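Local coordinates for choline binding protein PCPA (Streptococcus pneumoniae, PDB 4CP6), which probably attaches to choline on the pneumococcal surface and carries a leucine-rich repeat region, and is studied as a vaccine antigen, at residues I283-F288 with T305-A310. Residues are numbered along the deposited sequence; the frame is centred on the assembly and turned at random.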
ATOM      1  N   ILE A 283       7.834  10.902  10.093  1.00 10.17           N
ATOM      2  CA  ILE A 283       6.865   9.816  10.181  1.00  9.84           C
ATOM      3  C   ILE A 283       5.870  10.029   9.033  1.00 10.94           C
ATOM      4  O   ILE A 283       5.166  11.055   8.997  1.00 10.35           O
ATOM      5  CB  ILE A 283       6.153   9.804  11.548  1.00 11.84           C
ATOM      6  CG1 ILE A 283       7.181   9.507  12.651  1.00 11.94           C
ATOM      7  CG2 ILE A 283       4.985   8.820  11.558  1.00 12.26           C
ATOM      8  CD1 ILE A 283       6.644   9.687  14.068  1.00 12.66           C
ATOM      9  N   GLY A 284       5.839   9.074   8.099  1.00 10.57           N
ATOM     10  CA  GLY A 284       5.012   9.151   6.896  1.00  9.80           C
ATOM     11  C   GLY A 284       3.520   9.097   7.136  1.00 10.56           C
ATOM     12  O   GLY A 284       3.052   8.639   8.183  1.00 10.17           O
ATOM     13  N   THR A 285       2.755   9.454   6.099  1.00  9.29           N
ATOM     14  CA  THR A 285       1.298   9.462   6.191  1.00  9.22           C
ATOM     15  C   THR A 285       0.765   8.048   6.508  1.00 10.16           C
ATOM     16  O   THR A 285       1.269   7.045   5.987  1.00  9.63           O
ATOM     17  CB  THR A 285       0.682  10.140   4.944  1.00 10.63           C
ATOM     18  OG1 THR A 285      -0.714  10.336   5.152  1.00 11.74           O
ATOM     19  CG2 THR A 285       0.857   9.306   3.686  1.00 10.28           C
ATOM     20  N   PHE A 286      -0.272   7.958   7.375  1.00  9.03           N
ATOM     21  CA  PHE A 286      -0.866   6.692   7.795  1.00  8.64           C
ATOM     22  C   PHE A 286       0.152   5.737   8.414  1.00 10.14           C
ATOM     23  O   PHE A 286      -0.110   4.522   8.460  1.00 10.18           O
ATOM     24  CB  PHE A 286      -1.598   6.018   6.625  1.00  9.55           C
ATOM     25  CG  PHE A 286      -2.859   6.698   6.150  1.00 11.45           C
ATOM     26  CD1 PHE A 286      -2.793   7.788   5.292  1.00 13.46           C
ATOM     27  CD2 PHE A 286      -4.108   6.213   6.520  1.00 14.94           C
ATOM     28  CE1 PHE A 286      -3.958   8.406   4.838  1.00 15.34           C
ATOM     29  CE2 PHE A 286      -5.273   6.837   6.073  1.00 15.42           C
ATOM     30  CZ  PHE A 286      -5.186   7.930   5.244  1.00 14.58           C
ATOM     31  N   ALA A 287       1.312   6.241   8.912  1.00  9.07           N
ATOM     32  CA  ALA A 287       2.308   5.287   9.395  1.00  9.28           C
ATOM     33  C   ALA A 287       1.754   4.308  10.418  1.00 10.19           C
ATOM     34  O   ALA A 287       2.087   3.124  10.333  1.00 10.20           O
ATOM     35  CB  ALA A 287       3.511   6.006   9.973  1.00 10.68           C
ATOM     36  N   PHE A 288       0.951   4.777  11.395  1.00  8.92           N
ATOM     37  CA  PHE A 288       0.423   3.892  12.436  1.00  9.80           C
ATOM     38  C   PHE A 288      -1.062   3.706  12.299  1.00 11.90           C
ATOM     39  O   PHE A 288      -1.717   3.282  13.270  1.00 11.56           O
ATOM     40  CB  PHE A 288       0.809   4.375  13.850  1.00 10.98           C
ATOM     41  CG  PHE A 288       2.242   4.814  13.988  1.00 11.58           C
ATOM     42  CD1 PHE A 288       3.281   3.899  13.857  1.00 14.14           C
ATOM     43  CD2 PHE A 288       2.556   6.146  14.226  1.00 14.81           C
ATOM     44  CE1 PHE A 288       4.611   4.319  13.957  1.00 15.26           C
ATOM     45  CE2 PHE A 288       3.888   6.560  14.328  1.00 17.13           C
ATOM     46  CZ  PHE A 288       4.896   5.640  14.157  1.00 15.17           C
ATOM     47  N   THR A 305       8.803  16.054  11.293  1.00 10.92           N
ATOM     48  CA  THR A 305       7.588  15.993  10.499  1.00 10.86           C
ATOM     49  C   THR A 305       6.757  14.804  10.878  1.00 11.75           C
ATOM     50  O   THR A 305       7.266  13.678  10.889  1.00 10.82           O
ATOM     51  CB  THR A 305       8.011  15.872   8.988  1.00 12.59           C
ATOM     52  OG1 THR A 305       8.828  17.003   8.662  1.00 14.17           O
ATOM     53  CG2 THR A 305       6.803  15.785   8.041  1.00 12.51           C
ATOM     54  N   ILE A 306       5.442  15.026  11.056  1.00 10.22           N
ATOM     55  CA  ILE A 306       4.487  13.954  11.296  1.00  9.79           C
ATOM     56  C   ILE A 306       3.369  14.184  10.294  1.00 10.80           C
ATOM     57  O   ILE A 306       2.641  15.170  10.397  1.00 11.87           O
ATOM     58  CB  ILE A 306       3.952  13.883  12.732  1.00 11.15           C
ATOM     59  CG1 ILE A 306       5.076  13.947  13.756  1.00 10.86           C
ATOM     60  CG2 ILE A 306       3.115  12.605  12.908  1.00 13.46           C
ATOM     61  CD1 ILE A 306       4.534  14.006  15.210  1.00 13.34           C
ATOM     62  N   GLU A 307       3.233  13.294   9.297  1.00  9.97           N
ATOM     63  CA  GLU A 307       2.294  13.481   8.210  1.00 10.24           C
ATOM     64  C   GLU A 307       0.864  13.090   8.529  1.00 10.90           C
ATOM     65  O   GLU A 307       0.555  12.539   9.597  1.00 10.18           O
ATOM     66  CB  GLU A 307       2.797  12.746   6.952  1.00 10.67           C
ATOM     67  CG  GLU A 307       4.131  13.246   6.425  1.00 13.06           C
ATOM     68  CD  GLU A 307       4.510  12.680   5.066  1.00 24.69           C
ATOM     69  OE1 GLU A 307       4.097  11.546   4.704  1.00 23.49           O
ATOM     70  OE2 GLU A 307       5.254  13.392   4.359  1.00 27.28           O
ATOM     71  N   ARG A 308      -0.010  13.365   7.565  1.00 10.16           N
ATOM     72  CA  ARG A 308      -1.436  13.136   7.658  1.00  9.14           C
ATOM     73  C   ARG A 308      -1.817  11.758   8.176  1.00 11.25           C
ATOM     74  O   ARG A 308      -1.320  10.745   7.685  1.00 10.14           O
ATOM     75  CB  ARG A 308      -2.072  13.391   6.275  1.00 11.14           C
ATOM     76  CG  ARG A 308      -3.539  12.973   6.132  1.00 12.11           C
ATOM     77  CD  ARG A 308      -4.170  13.553   4.863  1.00 13.96           C
ATOM     78  NE  ARG A 308      -5.583  13.159   4.759  1.00 15.00           N
ATOM     79  CZ  ARG A 308      -6.054  12.128   4.068  1.00 18.66           C
ATOM     80  NH1 ARG A 308      -5.227  11.335   3.397  1.00 17.33           N
ATOM     81  NH2 ARG A 308      -7.363  11.886   4.033  1.00 20.16           N
ATOM     82  N   LEU A 309      -2.685  11.718   9.168  1.00 10.09           N
ATOM     83  CA  LEU A 309      -3.261  10.496   9.710  1.00  9.86           C
ATOM     84  C   LEU A 309      -2.203   9.498  10.136  1.00 10.68           C
ATOM     85  O   LEU A 309      -2.443   8.293  10.104  1.00 10.64           O
ATOM     86  CB  LEU A 309      -4.325   9.888   8.767  1.00 10.65           C
ATOM     87  CG  LEU A 309      -5.596  10.762   8.645  1.00 13.02           C
ATOM     88  CD1 LEU A 309      -6.384  10.420   7.374  1.00 14.56           C
ATOM     89  CD2 LEU A 309      -6.462  10.602   9.882  1.00 14.02           C
ATOM     90  N   ALA A 310      -1.081   9.992  10.666  1.00  9.14           N
ATOM     91  CA  ALA A 310      -0.060   9.064  11.170  1.00  9.94           C
ATOM     92  C   ALA A 310      -0.600   8.301  12.404  1.00 10.96           C
ATOM     93  O   ALA A 310      -0.300   7.125  12.577  1.00 10.43           O
ATOM     94  CB  ALA A 310       1.204   9.834  11.559  1.00 11.06           C
TER
HETATM   95  O   HOH W   1      -2.322  11.109   3.115  1.00 18.81           O
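Ile283 and Ile306 form a parallel beta bridge between neighbouring strands of a leucine-rich repeat solenoid, and just beyond them each segment bends through a type II beta turn, Gly284 to Ala287 against Glu307 to Ala310. Two backbone bonds establish the strand register: Ile283 N donates to Thr305 O and Glu307 N to Ile283 O, both nearly straight. The two turns then lie one against the other, with Phe286 and Leu309 as the matching bumps. Their side chains run side by side in the same direction, and Leu309 CB sits over the middle of one Phe286 face, 4.0 Å from the ring centroid and 6° off its normal, a CH-pi contact; the ring of Tyr263, which follows strand 259-260, also stacks with that of Phe286. Leu309 CD1 fills the angle between two flat groups, touching Phe286 CZ at 3.5 Å while lying over the centre of the Arg308 guanidinium. The extended Arg308 chain runs beside Phe286 and brings NH1 in plane to the ring edge at CE1, the two planes 73° apart. On the inner side the methyl of Ala310 nestles into the notch formed by Ile283 CG2, at 3.9 Å, and Gly284 O, and Phe288 N donates to Ala310 O at 2.9 Å. Glu307 reaches over the start of the first turn, crossing the Thr285 side chain at about a right angle, its OE1 taking a weak, bent bond from Thr285 N. Arg308 O is gripped twice, nearly straight on by Phe286 N and from a tilted direction by Thr285 OG1, at 2.6 Å; OG1 can reach it because it stands anti to Thr285 N (chi1 -170°). A water bridges the two side chains, donating to Thr285 OG1 and accepting from Arg308 NH1 at 2.9 Å.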